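Local atomic coordinates of molinate hydrolase (Gulosibacter molinativorax, PDB entry 4UB9), a protein that hydrolyses the thiocarbamate herbicide molinate and is a zinc-binding member of the amidohydrolase family, which probably acts on carbon-nitrogen bonds other than peptide bonds. Residues N121-K124 with V125-A129; A334-A337 with W338-S341; A418-A421 with G422-N425. One frame throughout, in Å; residues are numbered along the deposited sequence.

The three contacts are all local, each within a few consecutive residues, and lie in series along the amidohydrolase part of the chain, whose family belongs to the TIM-barrel clan. Contact 1 is the first turns of helix 122-135, contact 2 the bulk of helix 333-341, and contact 3 the junction between helices 415-421 and 424-429. None touches another: nearest atoms are about 20 Å apart for contacts 1 and 2, 15 Å for contacts 1 and 3, and 17 Å for contacts 2 and 3. Contacts 1 and 3 lie on opposite sides of the chain's centre. The zinc ion, bound by His282 and His302, is remote from all three.

Contact 1 of 3, residues N121-K124 with V125-A129; sequences NYYK and VIEEA
Tyr123 and Glu127, one turn apart at the start of alpha helix 122-135, make the closest side-chain approach of this contact. Glu127 OE2 comes up to the edge of the phenol ring, in its plane, and lies 3.7 Å from Tyr123 CD2; the carboxylate itself is turned 79° against the ring. A ring C-H therefore faces the carboxylate, which is probably weakly favourable. Tyr123 takes an uncommon helical rotamer, its CG lodged between the backbone N and the carbonyl carbon (chi1 71°), and this lays the ring beside Lys124, whose CG sits 3.7 Å above the ring plane, toward the rim. From there the extended lysine chain carries NZ to a salt bridge with Asp496 of the second subunit, while Tyr123 OH is hydrogen-bonded to Val494 O of that same subunit. Glu127 OE2 has its main partner in Arg157, within the chain.

Four i to i+4 bonds define the helix here, from Val125 N to Asn121 O (3.0 Å) through to Glu128 N to Lys124 O (2.9 Å), the latter nearly straight at 170°. Asn121 occupies the N-cap position, but its side chain makes no capping bond. The aliphatic residues pack on the carbonyls of the preceding turn: Val125 CG2 is 3.6 Å from Asn121 O, and Ile126 CG1 is 3.5 Å from Tyr122 O. Beyond the helix, Ile126 rests on Pro150 and Ala154 of helix 148-159, and Val125 on Tyr114 and Phe118, so one end of the helix joins the protein interior to a subunit interface. Glu127 CG, beside its own backbone N, lies 3.3 Å from Tyr123 O, which also accepts the Glu127 N-H.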
# COMPACT_ATOMS: atom_id res chain seq x y z
N ASN A 121 25.66 -10.34 -15.12
CA ASN A 121 26.84 -9.50 -15.15
C ASN A 121 27.20 -8.81 -13.86
O ASN A 121 27.86 -7.77 -13.85
CB ASN A 121 26.66 -8.40 -16.20
CG ASN A 121 26.77 -8.91 -17.60
OD1 ASN A 121 25.82 -8.80 -18.37
ND2 ASN A 121 27.87 -9.55 -17.92
N TYR A 122 26.74 -9.35 -12.75
CA TYR A 122 26.91 -8.64 -11.49
C TYR A 122 28.39 -8.39 -11.21
O TYR A 122 28.74 -7.29 -10.76
CB TYR A 122 26.24 -9.39 -10.34
CG TYR A 122 24.74 -9.50 -10.47
CD1 TYR A 122 23.95 -8.38 -10.70
CD2 TYR A 122 24.12 -10.72 -10.33
CE1 TYR A 122 22.57 -8.48 -10.81
CE2 TYR A 122 22.76 -10.84 -10.41
CZ TYR A 122 21.97 -9.73 -10.66
OH TYR A 122 20.61 -9.89 -10.76
N TYR A 123 29.26 -9.34 -11.54
CA TYR A 123 30.68 -9.15 -11.29
C TYR A 123 31.23 -7.96 -12.08
O TYR A 123 32.12 -7.25 -11.60
CB TYR A 123 31.53 -10.40 -11.56
CG TYR A 123 31.73 -10.82 -13.01
CD1 TYR A 123 30.74 -11.54 -13.67
CD2 TYR A 123 32.87 -10.48 -13.70
CE1 TYR A 123 30.88 -11.89 -15.00
CE2 TYR A 123 33.05 -10.87 -15.02
CZ TYR A 123 32.05 -11.58 -15.67
OH TYR A 123 32.20 -12.02 -16.97
N LYS A 124 30.68 -7.73 -13.26
CA LYS A 124 31.12 -6.57 -14.08
C LYS A 124 30.59 -5.27 -13.54
O LYS A 124 31.25 -4.24 -13.64
CB LYS A 124 30.67 -6.72 -15.51
CG LYS A 124 31.48 -7.75 -16.26
CD LYS A 124 31.05 -7.89 -17.71
CE LYS A 124 31.97 -8.88 -18.39
NZ LYS A 124 31.31 -9.53 -19.54
N VAL A 125 29.39 -5.31 -12.97
CA VAL A 125 28.85 -4.14 -12.30
C VAL A 125 29.80 -3.74 -11.17
O VAL A 125 30.09 -2.56 -10.93
CB VAL A 125 27.46 -4.41 -11.71
CG1 VAL A 125 26.99 -3.26 -10.82
CG2 VAL A 125 26.48 -4.66 -12.82
N ILE A 126 30.26 -4.75 -10.44
CA ILE A 126 31.11 -4.52 -9.29
C ILE A 126 32.46 -3.95 -9.76
O ILE A 126 32.99 -3.02 -9.18
CB ILE A 126 31.29 -5.81 -8.48
CG1 ILE A 126 30.00 -6.11 -7.73
CG2 ILE A 126 32.43 -5.66 -7.47
CD1 ILE A 126 29.97 -7.47 -7.06
N GLU A 127 33.00 -4.52 -10.82
CA GLU A 127 34.28 -4.00 -11.41
C GLU A 127 34.13 -2.57 -11.87
O GLU A 127 34.94 -1.71 -11.53
CB GLU A 127 34.79 -4.88 -12.53
CG GLU A 127 35.28 -6.22 -11.99
CD GLU A 127 35.45 -7.30 -13.05
OE1 GLU A 127 35.29 -6.99 -14.26
OE2 GLU A 127 35.76 -8.46 -12.67
N GLU A 128 33.07 -2.29 -12.60
CA GLU A 128 32.75 -0.90 -13.02
C GLU A 128 32.74 0.06 -11.81
O GLU A 128 33.31 1.15 -11.84
CB GLU A 128 31.40 -0.82 -13.73
CG GLU A 128 30.96 0.58 -14.15
CD GLU A 128 29.55 0.65 -14.73
OE1 GLU A 128 28.70 -0.17 -14.33
OE2 GLU A 128 29.27 1.52 -15.60
N ALA A 129 32.08 -0.36 -10.71
CA ALA A 129 31.98 0.49 -9.52
C ALA A 129 33.36 0.69 -8.87
O ALA A 129 33.68 1.78 -8.39
CB ALA A 129 31.02 -0.09 -8.52

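Contact 2 of 3, residues A334-A337 with W338-S341; sequences AQQA and WMDS
The amide of Gln335 and the indole of Trp338 lie side by side and point the same way, their planes 52° apart, with the amide approaching the ring at its CE3 corner. A second pair of flat groups, the Gln336 amide and the Asp340 carboxylate, cross with planes 59° apart, and Gln336 CG lies 3.7 Å from Asp340 OD2.

Each glutamine has CG anti to the backbone N and then bends at chi2, which swings its amide along the helix toward the next turn. Trp338 CB lies 3.4 Å from Gln335 O, so the indole starts from a point already packed on the preceding turn. The chain of Met339, extended beyond CG, passes obliquely by Gln335 and crosses Gln336 at about a right angle, with CG 3.6 Å from Gln335 O. Four i to i+4 bonds support this geometry in helix 333-341, the straightest being Met339 N to Gln335 O at 2.9 Å (166°). At the end of the helix, Ser341 OG turns back to give a hydrogen bond of 2.6 Å to Trp338 O, while Ser341 N reaches Ala337 O at 3.0 Å.

Outside the two segments, Met339 packs on Trp395, Trp338 on Ser386, and Gln336 and Asp340 on Ala347 of helix 347-350. Thr332 OG1 accepts a hydrogen bond from Gln335 N at the opening of the helix. The Asp340 carboxylate carbon CG stands 3.2 Å from Gln336 O, and OD1 forms a salt bridge with Arg352, which is likely to hold the carboxylate at this side of the helix.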
# COMPACT_ATOMS: atom_id res chain seq x y z
N ALA A 334 24.76 21.77 3.55
CA ALA A 334 23.86 22.02 2.43
C ALA A 334 22.97 20.82 2.12
O ALA A 334 21.75 20.94 1.96
CB ALA A 334 24.65 22.40 1.20
N GLN A 335 23.58 19.65 2.07
CA GLN A 335 22.84 18.39 1.83
C GLN A 335 21.77 18.18 2.90
O GLN A 335 20.61 17.91 2.61
CB GLN A 335 23.79 17.21 1.72
CG GLN A 335 23.12 15.85 1.70
CD GLN A 335 22.22 15.62 0.48
OE1 GLN A 335 22.46 16.11 -0.64
NE2 GLN A 335 21.19 14.82 0.70
N GLN A 336 22.17 18.37 4.14
CA GLN A 336 21.24 18.17 5.25
C GLN A 336 20.15 19.18 5.24
O GLN A 336 19.02 18.92 5.65
CB GLN A 336 21.98 18.25 6.63
CG GLN A 336 21.08 17.86 7.83
CD GLN A 336 20.47 16.42 7.76
OE1 GLN A 336 19.29 16.20 8.09
NE2 GLN A 336 21.28 15.47 7.36
N ALA A 337 20.52 20.41 4.89
CA ALA A 337 19.49 21.47 4.80
C ALA A 337 18.48 21.14 3.69
O ALA A 337 17.30 21.42 3.82
CB ALA A 337 20.14 22.81 4.52
N TRP A 338 18.97 20.57 2.59
CA TRP A 338 18.08 20.16 1.56
C TRP A 338 17.09 19.07 2.09
O TRP A 338 15.87 19.16 1.93
CB TRP A 338 18.84 19.67 0.33
CG TRP A 338 17.87 19.07 -0.62
CD1 TRP A 338 17.03 19.74 -1.45
CD2 TRP A 338 17.55 17.68 -0.76
NE1 TRP A 338 16.24 18.86 -2.11
CE2 TRP A 338 16.53 17.59 -1.70
CE3 TRP A 338 18.04 16.52 -0.17
CZ2 TRP A 338 15.97 16.37 -2.08
CZ3 TRP A 338 17.50 15.31 -0.54
CH2 TRP A 338 16.46 15.24 -1.49
N MET A 339 17.67 18.07 2.74
CA MET A 339 16.91 16.97 3.30
C MET A 339 15.87 17.45 4.24
O MET A 339 14.70 17.05 4.16
CB MET A 339 17.80 16.01 4.07
CG MET A 339 18.50 15.00 3.23
SD MET A 339 19.68 14.09 4.25
CE MET A 339 19.96 12.66 3.24
N ASP A 340 16.27 18.34 5.12
CA ASP A 340 15.30 18.92 6.09
C ASP A 340 14.21 19.73 5.37
O ASP A 340 13.05 19.71 5.75
CB ASP A 340 16.01 19.76 7.17
CG ASP A 340 16.90 18.91 8.08
OD1 ASP A 340 16.69 17.67 8.18
OD2 ASP A 340 17.81 19.44 8.73
N SER A 341 14.57 20.41 4.30
CA SER A 341 13.62 21.27 3.61
C SER A 341 12.52 20.46 2.93
O SER A 341 11.44 20.97 2.74
CB SER A 341 14.33 22.14 2.56
OG SER A 341 14.59 21.38 1.39

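Contact 3 of 3, residues A418-A421 with G422-N425; sequences AILA and GTAN
Gly422 N gives only weak bonds to Ala418 O (3.2 Å) and Ile419 O, because Gly422 (phi -101°) is the first residue to leave helix 415-421, before helix 424-429. Past this break the side chain of Thr423 takes over: its OG1 donates to Ile419 O over only 2.5 Å, coming from above the carbonyl plane and not along a lone pair. Its first torsion (chi1 39°) puts OG1 between the backbone N and the carbonyl carbon, facing back to the helix end, where it also comes within 3.2 Å of Leu420 CA. Ile419 lies alongside Thr423, pointing the same way, with CG2 4.1 Å from OG1.

Leu420 O has two donors on opposite faces of its plane, Thr423 N at 3.0 Å and Asn425 N at 2.9 Å. Asn425 CB comes in at 3.3 Å from that same oxygen. Thr423 in turn packs on Pro91 and Leu93 of strand 88-95, joining the helix junction to the sheet. A valine in place of Thr423 would probably cost Ile419 O its hydroxyl donor, leaving it the weak Gly422 N bond within this junction, since no methyl can replace the hydroxyl. Ile419 O is thus met by a hydroxyl and weakly by Gly422 N, and Leu420 O by two downstream amides, a shared acceptor that ties the end of one helix to the start of the next.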
# COMPACT_ATOMS: atom_id res chain seq x y z
N ALA A 418 41.14 14.49 8.83
CA ALA A 418 40.26 14.05 7.77
C ALA A 418 40.98 13.23 6.70
O ALA A 418 40.45 12.24 6.22
CB ALA A 418 39.55 15.23 7.12
N ILE A 419 42.16 13.66 6.30
CA ILE A 419 42.89 12.93 5.25
C ILE A 419 43.29 11.59 5.76
O ILE A 419 43.28 10.61 5.03
CB ILE A 419 44.13 13.70 4.78
CG1 ILE A 419 43.68 14.94 4.00
CG2 ILE A 419 45.00 12.84 3.86
CD1 ILE A 419 44.76 15.97 3.77
N LEU A 420 43.72 11.55 7.02
CA LEU A 420 44.09 10.28 7.65
C LEU A 420 42.86 9.35 7.79
O LEU A 420 42.99 8.16 7.58
CB LEU A 420 44.72 10.46 9.04
CG LEU A 420 46.03 11.24 9.16
CD1 LEU A 420 46.78 10.80 10.42
CD2 LEU A 420 46.92 11.10 7.93
N ALA A 421 41.70 9.92 8.09
CA ALA A 421 40.47 9.15 8.14
C ALA A 421 40.22 8.44 6.83
O ALA A 421 39.68 7.35 6.81
CB ALA A 421 39.29 10.02 8.50
N GLY A 422 40.68 9.04 5.76
CA GLY A 422 40.53 8.50 4.44
C GLY A 422 41.74 7.81 3.88
O GLY A 422 41.77 7.51 2.71
N THR A 423 42.77 7.62 4.68
CA THR A 423 43.96 6.92 4.22
C THR A 423 44.43 5.85 5.17
O THR A 423 44.15 4.70 5.01
CB THR A 423 45.12 7.89 3.95
OG1 THR A 423 45.15 8.90 4.94
CG2 THR A 423 44.97 8.52 2.61
N ALA A 424 45.19 6.28 6.16
CA ALA A 424 45.77 5.42 7.14
C ALA A 424 44.78 4.75 8.06
O ALA A 424 44.95 3.62 8.41
CB ALA A 424 46.81 6.18 7.94
N ASN A 425 43.76 5.47 8.47
CA ASN A 425 42.85 4.99 9.49
C ASN A 425 42.02 3.76 9.15
O ASN A 425 41.94 2.87 9.95
CB ASN A 425 42.00 6.15 10.00
CG ASN A 425 42.81 7.23 10.68
OD1 ASN A 425 42.27 8.20 11.13
ND2 ASN A 425 44.10 7.07 10.74